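Local coordinates for protein allergen Bos d 2 (Bos taurus, PDB 4WFV) that probably carries pheromones as a secreted lipocalin and is a major allergen of cow dander, at residues A[18-23]-A[126-131]; A[99-104]-A[112-117]. All blocks are in the same frame, centred on the assembly; numbering follows the deposited sequence.

Contact 1 of 2, residues A[18-23]-A[126-131]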
loop_
_atom_site.group_PDB
_atom_site.type_symbol
_atom_site.label_atom_id
_atom_site.label_comp_id
_atom_site.label_asym_id
_atom_site.label_seq_id
_atom_site.Cartn_x
_atom_site.Cartn_y
_atom_site.Cartn_z
ATOM N N ILE A 18 -5.784 -2.972 -4.726
ATOM C CA ILE A 18 -4.424 -2.583 -5.073
ATOM C C ILE A 18 -4.189 -2.844 -6.542
ATOM O O ILE A 18 -4.467 -3.933 -7.046
ATOM C CB ILE A 18 -3.365 -3.279 -4.194
ATOM C CG1 ILE A 18 -1.968 -2.721 -4.486
ATOM C CG2 ILE A 18 -3.407 -4.793 -4.351
ATOM C CD1 ILE A 18 -0.997 -2.963 -3.336
ATOM N N ILE A 19 -3.710 -1.820 -7.242
ATOM C CA ILE A 19 -3.406 -1.958 -8.660
ATOM C C ILE A 19 -1.916 -2.214 -8.865
ATOM O O ILE A 19 -1.538 -3.159 -9.582
ATOM C CB ILE A 19 -3.832 -0.711 -9.459
ATOM C CG1 ILE A 19 -5.258 -0.290 -9.086
ATOM C CG2 ILE A 19 -3.682 -0.959 -10.955
ATOM C CD1 ILE A 19 -6.308 -1.389 -9.282
ATOM N N TYR A 20 -1.080 -1.406 -8.211
ATOM C CA TYR A 20 0.363 -1.511 -8.383
ATOM C C TYR A 20 1.087 -1.514 -7.051
ATOM O O TYR A 20 0.610 -0.987 -6.044
ATOM C CB TYR A 20 0.908 -0.312 -9.172
ATOM C CG TYR A 20 0.403 -0.203 -10.589
ATOM C CD1 TYR A 20 0.847 -1.066 -11.572
ATOM C CD2 TYR A 20 -0.499 0.798 -10.948
ATOM C CE1 TYR A 20 0.382 -0.964 -12.886
ATOM C CE2 TYR A 20 -0.981 0.902 -12.244
ATOM C CZ TYR A 20 -0.525 0.033 -13.208
ATOM O OH TYR A 20 -0.991 0.131 -14.497
ATOM N N ALA A 21 2.288 -2.081 -7.079
ATOM C CA ALA A 21 3.252 -1.873 -6.004
ATOM C C ALA A 21 4.604 -1.670 -6.655
ATOM O O ALA A 21 4.822 -2.100 -7.787
ATOM C CB ALA A 21 3.293 -3.056 -5.046
ATOM N N ALA A 22 5.510 -1.014 -5.940
ATOM C CA ALA A 22 6.865 -0.802 -6.445
ATOM C C ALA A 22 7.786 -0.771 -5.251
ATOM O O ALA A 22 7.400 -0.303 -4.189
ATOM C CB ALA A 22 6.956 0.526 -7.233
ATOM N N ALA A 23 9.007 -1.279 -5.414
ATOM C CA ALA A 23 9.942 -1.334 -4.290
ATOM C C ALA A 23 11.362 -1.316 -4.792
ATOM O O ALA A 23 11.625 -1.741 -5.912
ATOM C CB ALA A 23 9.706 -2.614 -3.455
ATOM N N GLU A 126 -3.119 9.504 -16.497
ATOM C CA GLU A 126 -2.897 10.595 -15.558
ATOM C C GLU A 126 -2.607 10.068 -14.151
ATOM O O GLU A 126 -1.726 10.574 -13.465
ATOM C CB GLU A 126 -4.103 11.538 -15.548
ATOM C CG GLU A 126 -4.029 12.635 -14.520
ATOM C CD GLU A 126 -5.299 13.475 -14.473
ATOM O OE1 GLU A 126 -6.188 13.292 -15.337
ATOM O OE2 GLU A 126 -5.399 14.326 -13.571
ATOM N N GLU A 127 -3.370 9.069 -13.715
ATOM C CA GLU A 127 -3.159 8.503 -12.390
ATOM C C GLU A 127 -1.819 7.782 -12.310
ATOM O O GLU A 127 -1.121 7.876 -11.298
ATOM C CB GLU A 127 -4.309 7.562 -12.024
ATOM C CG GLU A 127 -5.587 8.313 -11.715
ATOM C CD GLU A 127 -6.781 7.397 -11.552
ATOM O OE1 GLU A 127 -6.902 6.396 -12.296
ATOM O OE2 GLU A 127 -7.607 7.693 -10.657
ATOM N N LEU A 128 -1.454 7.073 -13.371
ATOM C CA LEU A 128 -0.192 6.352 -13.357
ATOM C C LEU A 128 0.975 7.330 -13.364
ATOM O O LEU A 128 1.975 7.095 -12.704
ATOM C CB LEU A 128 -0.107 5.376 -14.521
ATOM C CG LEU A 128 1.165 4.543 -14.620
ATOM C CD1 LEU A 128 1.264 3.590 -13.424
ATOM C CD2 LEU A 128 1.163 3.752 -15.925
ATOM N N GLU A 129 0.835 8.432 -14.094
ATOM C CA GLU A 129 1.863 9.475 -14.103
ATOM C C GLU A 129 2.091 9.996 -12.686
ATOM O O GLU A 129 3.238 10.136 -12.249
ATOM C CB GLU A 129 1.460 10.612 -15.052
ATOM C CG GLU A 129 2.580 11.615 -15.359
ATOM C CD GLU A 129 2.733 12.728 -14.339
ATOM O OE1 GLU A 129 1.837 12.965 -13.509
ATOM O OE2 GLU A 129 3.787 13.404 -14.386
ATOM N N LYS A 130 1.013 10.280 -11.962
ATOM C CA LYS A 130 1.127 10.734 -10.574
ATOM C C LYS A 130 1.818 9.684 -9.706
ATOM O O LYS A 130 2.712 10.015 -8.911
ATOM C CB LYS A 130 -0.253 11.059 -10.004
ATOM C CG LYS A 130 -0.866 12.342 -10.537
ATOM C CD LYS A 130 -2.309 12.497 -10.069
ATOM C CE LYS A 130 -2.942 13.755 -10.652
ATOM N NZ LYS A 130 -4.425 13.736 -10.564
ATOM N N TYR A 131 1.401 8.425 -9.842
ATOM C CA TYR A 131 2.014 7.346 -9.074
ATOM C C TYR A 131 3.528 7.256 -9.325
ATOM O O TYR A 131 4.315 7.165 -8.391
ATOM C CB TYR A 131 1.316 6.021 -9.406
ATOM C CG TYR A 131 1.888 4.835 -8.683
ATOM C CD1 TYR A 131 1.889 4.773 -7.296
ATOM C CD2 TYR A 131 2.429 3.778 -9.391
ATOM C CE1 TYR A 131 2.422 3.679 -6.633
ATOM C CE2 TYR A 131 2.965 2.688 -8.740
ATOM C CZ TYR A 131 2.968 2.647 -7.366
ATOM O OH TYR A 131 3.502 1.547 -6.720
#
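Tyr20 and Tyr131 meet where the lipocalin helix 125-137 packs against the outside of the barrel, over strand 17-23. CE2 of Tyr131 lies 3.7 Å from CB of Tyr20, so the ring of Tyr131 rests on the root of the other tyrosine more than on its ring. The two ring planes are nearly parallel, 18° apart, but slid so far that they barely overlap, with centroids 6.0 Å from each other. Leu128 supplies the second apolar touch: its CD1 sits 3.7 Å from CE2 of Tyr20, the two side chains crossing at about a right angle. CG of Tyr131 is anti to the backbone N (chi1 179°), which sends the ring from the helix down to the strand, where its hydroxyl arrives over Ala21 and Ala22. OH ends 3.6 Å from CB of Ala22; the hydroxyl's hydrogen bond goes to Thr114 on the neighbouring strand. Farther out, Phe123 meets the Tyr20 ring at a steep angle, and a classic beta bulge sets Ile19 and Tyr20 both opposite Gly116. Within the bulge, CG2 of Ile19 stands 3.5 Å above one face of the Tyr20 ring, offset toward its rim.

Contact 2 of 2, residues A[99-104]-A[112-117]; sequences VTYVEN and KMTEGL
Thr100 and Glu115 share a side-chain hydrogen bond across the antiparallel hairpin of strands 97-105 and 110-118, part of the lipocalin barrel. OG1 of Thr100 donates to OE1 of Glu115 at 2.8 Å, using the anti lone pair of the carboxylate oxygen. With OG1 set between the backbone N and the carbonyl carbon (chi1 67°), the hydroxyl leans toward the partner strand. Tyr39 also binds OE1, so this buried oxygen has two hydroxyl partners, which would probably favour the charged carboxylate. At the other end, NZ of Lys112 donates to OH of Tyr101 at 2.9 Å, and that hydroxyl in turn donates to OE2 of Glu103 at 2.6 Å. The lysine chain bends at chi3 and chi4 to bring NZ back to the edge of the ring, near its plane, and its ammonium also reaches the carbonyl of Arg138. Though 4.3 Å from NZ, OE2 of Glu103 is thus linked to it through the phenol.

The backbones join at two hydrogen-bonded antiparallel pairs, Thr100 with Glu115 and Val102 with Met113, each by two bonds. The straightest runs from Val102 N to Met113 O, 2.8 Å at 176°. On the face that carries Thr100 and Glu115, consistent with the inner, calyx side of the barrel, Val102 and Met113 lie side by side, CB of Val102 3.6 Å from CG of Met113. On the other face, turned to helix 125-137, Thr114 crosses Tyr101 at a slant, its CG2 4.0 Å from CD1 of Tyr101 at the ring edge.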
loop_
_atom_site.group_PDB
_atom_site.type_symbol
_atom_site.label_atom_id
_atom_site.label_comp_id
_atom_site.label_asym_id
_atom_site.label_seq_id
_atom_site.Cartn_x
_atom_site.Cartn_y
_atom_site.Cartn_z
ATOM N N VAL A 99 -2.285 6.470 -2.615
ATOM C CA VAL A 99 -0.904 5.988 -2.706
ATOM C C VAL A 99 -0.276 5.977 -1.321
ATOM O O VAL A 99 -0.323 6.979 -0.606
ATOM C CB VAL A 99 -0.040 6.845 -3.658
ATOM C CG1 VAL A 99 1.363 6.257 -3.766
ATOM C CG2 VAL A 99 -0.665 6.909 -5.050
ATOM N N THR A 100 0.301 4.839 -0.948
ATOM C CA THR A 100 1.046 4.711 0.299
ATOM C C THR A 100 2.531 4.678 0.006
ATOM O O THR A 100 2.955 4.257 -1.074
ATOM C CB THR A 100 0.712 3.413 1.059
ATOM O OG1 THR A 100 1.178 2.284 0.303
ATOM C CG2 THR A 100 -0.780 3.297 1.307
ATOM N N TYR A 101 3.319 5.130 0.980
ATOM C CA TYR A 101 4.760 4.972 0.956
ATOM C C TYR A 101 5.136 4.216 2.218
ATOM O O TYR A 101 4.798 4.631 3.324
ATOM C CB TYR A 101 5.477 6.325 0.902
ATOM C CG TYR A 101 6.971 6.202 1.094
ATOM C CD1 TYR A 101 7.770 5.586 0.133
ATOM C CD2 TYR A 101 7.584 6.668 2.251
ATOM C CE1 TYR A 101 9.139 5.454 0.309
ATOM C CE2 TYR A 101 8.965 6.537 2.437
ATOM C CZ TYR A 101 9.728 5.929 1.460
ATOM O OH TYR A 101 11.086 5.788 1.630
ATOM N N VAL A 102 5.809 3.089 2.042
ATOM C CA VAL A 102 6.145 2.208 3.146
ATOM C C VAL A 102 7.652 2.047 3.237
ATOM O O VAL A 102 8.324 1.849 2.216
ATOM C CB VAL A 102 5.499 0.828 2.928
ATOM C CG1 VAL A 102 6.027 -0.194 3.928
ATOM C CG2 VAL A 102 3.975 0.943 2.979
ATOM N N GLU A 103 8.181 2.155 4.452
ATOM C CA GLU A 103 9.551 1.727 4.719
ATOM C C GLU A 103 9.470 0.522 5.640
ATOM O O GLU A 103 8.946 0.597 6.756
ATOM C CB GLU A 103 10.396 2.851 5.342
ATOM C CG GLU A 103 10.541 4.056 4.428
ATOM C CD GLU A 103 11.605 5.036 4.882
ATOM O OE1 GLU A 103 12.061 4.942 6.046
ATOM O OE2 GLU A 103 11.981 5.907 4.067
ATOM N N ASN A 104 9.958 -0.609 5.148
ATOM C CA ASN A 104 9.954 -1.845 5.915
ATOM C C ASN A 104 11.375 -2.198 6.326
ATOM O O ASN A 104 12.302 -2.087 5.530
ATOM C CB ASN A 104 9.355 -2.977 5.074
ATOM C CG ASN A 104 9.558 -4.349 5.689
ATOM O OD1 ASN A 104 10.573 -5.008 5.443
ATOM N ND2 ASN A 104 8.587 -4.800 6.470
ATOM N N LYS A 112 12.201 0.307 0.617
ATOM C CA LYS A 112 11.359 1.457 0.331
ATOM C C LYS A 112 10.375 1.057 -0.750
ATOM O O LYS A 112 10.772 0.567 -1.799
ATOM C CB LYS A 112 12.231 2.611 -0.147
ATOM C CG LYS A 112 13.223 3.095 0.913
ATOM C CD LYS A 112 14.438 3.771 0.284
ATOM C CE LYS A 112 14.060 4.909 -0.643
ATOM N NZ LYS A 112 13.529 6.082 0.097
ATOM N N MET A 113 9.085 1.233 -0.487
ATOM C CA MET A 113 8.081 0.792 -1.450
ATOM C C MET A 113 6.858 1.698 -1.464
ATOM O O MET A 113 6.624 2.496 -0.557
ATOM C CB MET A 113 7.673 -0.663 -1.187
ATOM C CG MET A 113 6.923 -0.869 0.093
ATOM S SD MET A 113 6.331 -2.568 0.261
ATOM C CE MET A 113 4.920 -2.617 -0.832
ATOM N N THR A 114 6.098 1.585 -2.540
ATOM C CA THR A 114 4.808 2.256 -2.595
ATOM C C THR A 114 3.745 1.286 -3.037
ATOM O O THR A 114 4.044 0.236 -3.621
ATOM C CB THR A 114 4.798 3.424 -3.599
ATOM O OG1 THR A 114 5.108 2.918 -4.904
ATOM C CG2 THR A 114 5.793 4.533 -3.182
ATOM N N GLU A 115 2.500 1.654 -2.749
ATOM C CA GLU A 115 1.339 0.915 -3.217
ATOM C C GLU A 115 0.368 1.891 -3.854
ATOM O O GLU A 115 0.114 2.987 -3.313
ATOM C CB GLU A 115 0.656 0.198 -2.051
ATOM C CG GLU A 115 1.575 -0.829 -1.400
ATOM C CD GLU A 115 1.087 -1.293 -0.049
ATOM O OE1 GLU A 115 0.640 -0.454 0.748
ATOM O OE2 GLU A 115 1.152 -2.514 0.205
ATOM N N GLY A 116 -0.160 1.516 -5.012
ATOM C CA GLY A 116 -1.132 2.334 -5.724
ATOM C C GLY A 116 -2.477 1.643 -5.711
ATOM O O GLY A 116 -2.639 0.585 -6.324
ATOM N N LEU A 117 -3.433 2.239 -5.007
ATOM C CA LEU A 117 -4.746 1.649 -4.802
ATOM C C LEU A 117 -5.773 2.434 -5.611
ATOM O O LEU A 117 -5.597 3.631 -5.840
ATOM C CB LEU A 117 -5.128 1.704 -3.323
ATOM C CG LEU A 117 -4.123 1.320 -2.244
ATOM C CD1 LEU A 117 -4.792 1.360 -0.865
ATOM C CD2 LEU A 117 -3.579 -0.056 -2.490
#

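Both contacts are largely buried, but contact 2 is woven into the barrel wall while contact 1 lays a helix on its outside. Backbone pairs and side-chain bonds both cross 99-104 with 112-117; 18-23 with 126-131 has no hydrogen bond across it and relies on aromatic and aliphatic touches, with Leu128 at a more open margin. Strand 110-118 joins the two, being the sheet neighbour of both 97-105 and 17-23 and leading in the chain toward helix 125-137. Among the bonds that tie them are probable ones from Tyr131 OH to Thr114 OG1 at 2.8 Å and from Ile19 N to Gly116 O, also 2.8 Å. The helix thereby gains a polar hold on the very strand beside its own apolar seat.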